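Local coordinates for protein quinone oxidoreductase (Coxiella burnetii, PDB 3TQH) that probably reduces quinones with NADPH, the cofactor bound in this structure, as a medium-chain dehydrogenase/reductase-type enzyme, at residues Lys62-Ser76 and Val95-Tyr108. Residues are numbered along the deposited sequence; the frame is centred on the assembly and turned at random.
Sequences KLKNNLPSGLGYDFS and VMGIAGFPDHPCCY
Y73 lies inside the loop G100-P105, its OH donating to P102 O (2.6 Å) in the carbonyl plane, on a lone pair. With CG anti to its own carbonyl carbon (chi1 -62°), the ring presents one face to F101, whose edge sets CD1 over the ring centre in a T-shaped stack, planes at 80°; P105 CB packs against CE1. Y73 O accepts from A99 N (2.9 Å) and also meets I98 CA in a CA-H...O contact. From there strands 74-82 and 94-98 pair antiparallel: F75 and G97 exchange both backbone bonds, F75 N to G97 O at 3.0 Å and G97 N to F75 O at 3.1 Å, while one face of the F75 ring passes over G97 N near the ring's rim. One residue before Y73, G72 O takes two amides, C106 N in its carbonyl plane and C107 N from well above it. L71 O receives Y108 N almost head-on (2.8 Å, N-H...O 172°), and L71 CB rests on the Y108 ring face as a CH-pi contact; the Y108 hydroxyl bonds D49 and H304. S69 OG donates to G70 O and takes a hydrogen from a water that also donates to P105 O; a second water links L71 N with Y108 O. At the far end K62 NZ forms a salt bridge with D103, meeting OD2 (3.0 Å) from the syn side but tilted out of the carboxylate plane, with a weaker bond to OD1. D74 OD1 hydrogen-bonds T136 OG1. Successive carbonyls of L71, G72 and Y73 thus all find amide donors, so 70-73 and 99-108 of this GroES-like domain are held together by backbone amides and the Y73 hydroxyl. The same loop carries F101, which also makes a cation-pi contact with the NADPH-binding K268.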
loop_
_atom_site.group_PDB
_atom_site.type_symbol
_atom_site.label_atom_id
_atom_site.label_comp_id
_atom_site.label_asym_id
_atom_site.label_seq_id
_atom_site.Cartn_x
_atom_site.Cartn_y
_atom_site.Cartn_z
ATOM N N LYS A 62 -4.101 19.561 1.734
ATOM C CA LYS A 62 -3.127 20.318 0.929
ATOM C C LYS A 62 -3.606 20.576 -0.507
ATOM O O LYS A 62 -3.301 21.620 -1.084
ATOM C CB LYS A 62 -1.788 19.576 0.875
ATOM C CG LYS A 62 -1.099 19.376 2.226
ATOM C CD LYS A 62 -0.165 20.535 2.594
ATOM C CE LYS A 62 0.875 20.112 3.638
ATOM N NZ LYS A 62 1.720 18.958 3.158
ATOM N N LEU A 63 -4.336 19.620 -1.083
ATOM C CA LEU A 63 -4.882 19.762 -2.437
ATOM C C LEU A 63 -6.162 20.597 -2.492
ATOM O O LEU A 63 -6.654 20.883 -3.581
ATOM C CB LEU A 63 -5.184 18.389 -3.051
ATOM C CG LEU A 63 -4.029 17.486 -3.468
ATOM C CD1 LEU A 63 -4.578 16.166 -3.979
ATOM C CD2 LEU A 63 -3.179 18.152 -4.529
ATOM N N LYS A 64 -6.697 20.973 -1.328
ATOM C CA LYS A 64 -7.972 21.700 -1.222
ATOM C C LYS A 64 -8.098 22.885 -2.182
ATOM O O LYS A 64 -9.114 23.023 -2.866
ATOM C CB LYS A 64 -8.187 22.164 0.230
ATOM C CG LYS A 64 -9.254 23.243 0.449
ATOM C CD LYS A 64 -9.609 23.372 1.939
ATOM C CE LYS A 64 -9.721 24.829 2.394
ATOM N NZ LYS A 64 -10.875 25.563 1.800
ATOM N N ASN A 65 -7.071 23.728 -2.230
ATOM C CA ASN A 65 -7.081 24.912 -3.089
ATOM C C ASN A 65 -6.231 24.731 -4.352
ATOM O O ASN A 65 -5.876 25.709 -5.005
ATOM C CB ASN A 65 -6.608 26.141 -2.293
ATOM C CG ASN A 65 -7.731 26.802 -1.504
ATOM O OD1 ASN A 65 -7.810 26.676 -0.278
ATOM N ND2 ASN A 65 -8.607 27.516 -2.208
ATOM N N ASN A 66 -5.932 23.485 -4.711
ATOM C CA ASN A 66 -5.005 23.197 -5.809
ATOM C C ASN A 66 -5.520 22.162 -6.820
ATOM O O ASN A 66 -4.731 21.535 -7.526
ATOM C CB ASN A 66 -3.651 22.750 -5.236
ATOM C CG ASN A 66 -2.899 23.886 -4.559
ATOM O OD1 ASN A 66 -3.187 24.250 -3.414
ATOM N ND2 ASN A 66 -1.928 24.455 -5.268
ATOM N N LEU A 67 -6.837 21.998 -6.897
ATOM C CA LEU A 67 -7.444 21.093 -7.865
ATOM C C LEU A 67 -7.553 21.782 -9.230
ATOM O O LEU A 67 -7.560 23.009 -9.301
ATOM C CB LEU A 67 -8.827 20.634 -7.380
ATOM C CG LEU A 67 -8.873 19.880 -6.048
ATOM C CD1 LEU A 67 -10.304 19.482 -5.711
ATOM C CD2 LEU A 67 -7.965 18.655 -6.068
ATOM N N PRO A 68 -7.647 20.999 -10.322
ATOM C CA PRO A 68 -7.695 19.538 -10.384
ATOM C C PRO A 68 -6.380 18.852 -10.030
ATOM O O PRO A 68 -5.304 19.422 -10.213
ATOM C CB PRO A 68 -8.052 19.261 -11.850
ATOM C CG PRO A 68 -7.568 20.429 -12.576
ATOM C CD PRO A 68 -7.787 21.594 -11.662
ATOM N N SER A 69 -6.487 17.624 -9.542
ATOM C CA SER A 69 -5.333 16.838 -9.137
ATOM C C SER A 69 -5.374 15.463 -9.781
ATOM O O SER A 69 -6.450 14.918 -10.025
ATOM C CB SER A 69 -5.323 16.684 -7.613
ATOM O OG SER A 69 -4.323 15.779 -7.183
ATOM N N GLY A 70 -4.196 14.914 -10.057
ATOM C CA GLY A 70 -4.068 13.506 -10.404
ATOM C C GLY A 70 -4.226 12.629 -9.170
ATOM O O GLY A 70 -4.550 13.118 -8.089
ATOM N N LEU A 71 -3.987 11.330 -9.342
ATOM C CA LEU A 71 -4.042 10.363 -8.256
ATOM C C LEU A 71 -3.032 9.246 -8.473
ATOM O O LEU A 71 -2.634 8.969 -9.601
ATOM C CB LEU A 71 -5.440 9.751 -8.156
ATOM C CG LEU A 71 -6.504 10.461 -7.313
ATOM C CD1 LEU A 71 -7.766 9.599 -7.277
ATOM C CD2 LEU A 71 -6.015 10.754 -5.900
ATOM N N GLY A 72 -2.630 8.598 -7.381
ATOM C CA GLY A 72 -1.773 7.415 -7.448
ATOM C C GLY A 72 -0.317 7.710 -7.139
ATOM O O GLY A 72 0.217 8.731 -7.561
ATOM N N TYR A 73 0.323 6.808 -6.403
ATOM C CA TYR A 73 1.730 6.957 -6.033
ATOM C C TYR A 73 2.622 5.837 -6.586
ATOM O O TYR A 73 3.808 6.058 -6.798
ATOM C CB TYR A 73 1.877 6.985 -4.509
ATOM C CG TYR A 73 1.180 8.132 -3.801
ATOM C CD1 TYR A 73 1.526 9.458 -4.050
ATOM C CD2 TYR A 73 0.200 7.887 -2.845
ATOM C CE1 TYR A 73 0.891 10.507 -3.382
ATOM C CE2 TYR A 73 -0.432 8.923 -2.171
ATOM C CZ TYR A 73 -0.087 10.225 -2.440
ATOM O OH TYR A 73 -0.730 11.241 -1.760
ATOM N N ASP A 74 2.055 4.648 -6.797
ATOM C CA ASP A 74 2.809 3.467 -7.196
ATOM C C ASP A 74 2.870 3.386 -8.709
ATOM O O ASP A 74 1.839 3.531 -9.374
ATOM C CB ASP A 74 2.112 2.191 -6.710
ATOM C CG ASP A 74 2.273 1.937 -5.224
ATOM O OD1 ASP A 74 2.977 2.714 -4.534
ATOM O OD2 ASP A 74 1.689 0.932 -4.745
ATOM N N PHE A 75 4.056 3.127 -9.257
ATOM C CA PHE A 75 4.186 3.030 -10.704
ATOM C C PHE A 75 5.306 2.110 -11.157
ATOM O O PHE A 75 6.219 1.776 -10.409
ATOM C CB PHE A 75 4.415 4.416 -11.321
ATOM C CG PHE A 75 5.846 4.869 -11.260
ATOM C CD1 PHE A 75 6.315 5.582 -10.165
ATOM C CD2 PHE A 75 6.730 4.555 -12.281
ATOM C CE1 PHE A 75 7.638 5.988 -10.106
ATOM C CE2 PHE A 75 8.046 4.947 -12.227
ATOM C CZ PHE A 75 8.505 5.665 -11.141
ATOM N N SER A 76 5.230 1.767 -12.432
ATOM C CA SER A 76 6.173 0.895 -13.092
ATOM C C SER A 76 6.271 1.414 -14.527
ATOM O O SER A 76 5.260 1.808 -15.107
ATOM C CB SER A 76 5.612 -0.524 -13.060
ATOM O OG SER A 76 6.569 -1.464 -13.468
ATOM N N VAL A 95 11.984 0.749 -14.675
ATOM C CA VAL A 95 12.006 1.167 -13.274
ATOM C C VAL A 95 10.666 1.002 -12.570
ATOM O O VAL A 95 9.617 0.885 -13.203
ATOM C CB VAL A 95 12.449 2.644 -13.129
ATOM C CG1 VAL A 95 13.887 2.821 -13.635
ATOM C CG2 VAL A 95 11.485 3.567 -13.858
HETATM N N MSE A 96 10.729 1.017 -11.244
HETATM C CA MSE A 96 9.563 0.848 -10.389
HETATM C C MSE A 96 9.766 1.684 -9.133
HETATM O O MSE A 96 10.886 1.820 -8.642
HETATM C CB MSE A 96 9.381 -0.625 -10.019
HETATM C CG MSE A 96 10.675 -1.305 -9.578
HETATM SE SE MSE A 96 10.445 -3.136 -8.955
HETATM C CE MSE A 96 9.022 -2.845 -7.633
ATOM N N GLY A 97 8.681 2.254 -8.621
ATOM C CA GLY A 97 8.777 3.058 -7.427
ATOM C C GLY A 97 7.561 3.900 -7.135
ATOM O O GLY A 97 6.434 3.541 -7.503
ATOM N N ILE A 98 7.816 5.018 -6.456
ATOM C CA ILE A 98 6.787 5.927 -5.973
ATOM C C ILE A 98 7.033 7.289 -6.596
ATOM O O ILE A 98 8.173 7.743 -6.653
ATOM C CB ILE A 98 6.850 6.101 -4.424
ATOM C CG1 ILE A 98 6.844 4.749 -3.710
ATOM C CG2 ILE A 98 5.685 6.948 -3.926
ATOM C CD1 ILE A 98 5.602 3.965 -3.943
ATOM N N ALA A 99 5.972 7.952 -7.035
ATOM C CA ALA A 99 6.099 9.284 -7.615
ATOM C C ALA A 99 5.119 10.262 -6.967
ATOM O O ALA A 99 3.958 9.934 -6.725
ATOM C CB ALA A 99 5.889 9.226 -9.124
ATOM N N GLY A 100 5.603 11.465 -6.679
ATOM C CA GLY A 100 4.760 12.541 -6.178
ATOM C C GLY A 100 4.250 12.362 -4.764
ATOM O O GLY A 100 3.276 13.002 -4.380
ATOM N N PHE A 101 4.905 11.511 -3.982
ATOM C CA PHE A 101 4.432 11.217 -2.635
ATOM C C PHE A 101 4.966 12.248 -1.658
ATOM O O PHE A 101 6.165 12.511 -1.650
ATOM C CB PHE A 101 4.841 9.814 -2.180
ATOM C CG PHE A 101 4.355 9.460 -0.798
ATOM C CD1 PHE A 101 3.061 8.996 -0.599
ATOM C CD2 PHE A 101 5.190 9.608 0.309
ATOM C CE1 PHE A 101 2.606 8.674 0.680
ATOM C CE2 PHE A 101 4.746 9.289 1.589
ATOM C CZ PHE A 101 3.452 8.822 1.775
ATOM N N PRO A 102 4.080 12.835 -0.829
ATOM C CA PRO A 102 2.621 12.644 -0.788
ATOM C C PRO A 102 1.783 13.727 -1.490
ATOM O O PRO A 102 0.637 13.466 -1.861
ATOM C CB PRO A 102 2.329 12.674 0.710
ATOM C CG PRO A 102 3.336 13.621 1.256
ATOM C CD PRO A 102 4.548 13.591 0.345
ATOM N N ASP A 103 2.340 14.919 -1.674
ATOM C CA ASP A 103 1.525 16.100 -2.009
ATOM C C ASP A 103 1.163 16.272 -3.492
ATOM O O ASP A 103 0.352 17.136 -3.825
ATOM C CB ASP A 103 2.215 17.370 -1.487
ATOM C CG ASP A 103 2.220 17.454 0.039
ATOM O OD1 ASP A 103 1.436 16.723 0.693
ATOM O OD2 ASP A 103 3.002 18.260 0.591
ATOM N N HIS A 104 1.739 15.454 -4.376
ATOM C CA HIS A 104 1.474 15.573 -5.810
ATOM C C HIS A 104 1.155 14.226 -6.457
ATOM O O HIS A 104 1.861 13.796 -7.366
ATOM C CB HIS A 104 2.674 16.218 -6.513
ATOM C CG HIS A 104 3.038 17.566 -5.976
ATOM N ND1 HIS A 104 2.258 18.684 -6.180
ATOM C CD2 HIS A 104 4.100 17.977 -5.242
ATOM C CE1 HIS A 104 2.823 19.728 -5.598
ATOM N NE2 HIS A 104 3.942 19.326 -5.021
ATOM N N PRO A 105 0.079 13.557 -6.000
ATOM C CA PRO A 105 -0.268 12.247 -6.575
ATOM C C PRO A 105 -0.559 12.375 -8.067
ATOM O O PRO A 105 -1.170 13.357 -8.487
ATOM C CB PRO A 105 -1.516 11.833 -5.793
ATOM C CG PRO A 105 -2.078 13.108 -5.251
ATOM C CD PRO A 105 -0.905 14.000 -4.998
ATOM N N CYS A 106 -0.111 11.399 -8.855
ATOM C CA CYS A 106 0.042 11.608 -10.297
ATOM C C CYS A 106 0.178 10.361 -11.177
ATOM O O CYS A 106 0.402 10.494 -12.375
ATOM C CB CYS A 106 1.297 12.455 -10.510
ATOM S SG CYS A 106 2.812 11.593 -9.966
ATOM N N CYS A 107 0.039 9.164 -10.616
ATOM C CA CYS A 107 0.420 7.948 -11.329
ATOM C C CYS A 107 -0.674 7.322 -12.211
ATOM O O CYS A 107 -0.354 6.514 -13.087
ATOM C CB CYS A 107 0.962 6.910 -10.351
ATOM S SG CYS A 107 2.560 7.321 -9.632
ATOM N N TYR A 108 -1.947 7.668 -11.990
ATOM C CA TYR A 108 -3.013 7.271 -12.922
ATOM C C TYR A 108 -2.822 8.095 -14.197
ATOM O O TYR A 108 -3.589 9.027 -14.463
ATOM C CB TYR A 108 -4.415 7.563 -12.372
ATOM C CG TYR A 108 -4.863 6.867 -11.099
ATOM C CD1 TYR A 108 -3.985 6.148 -10.286
ATOM C CD2 TYR A 108 -6.188 6.984 -10.682
ATOM C CE1 TYR A 108 -4.433 5.545 -9.110
ATOM C CE2 TYR A 108 -6.638 6.390 -9.517
ATOM C CZ TYR A 108 -5.761 5.676 -8.733
ATOM O OH TYR A 108 -6.233 5.103 -7.574
HETATM O O HOH W 1 -1.829 16.019 -7.535
HETATM O O HOH W 2 -3.243 11.273 -12.451
#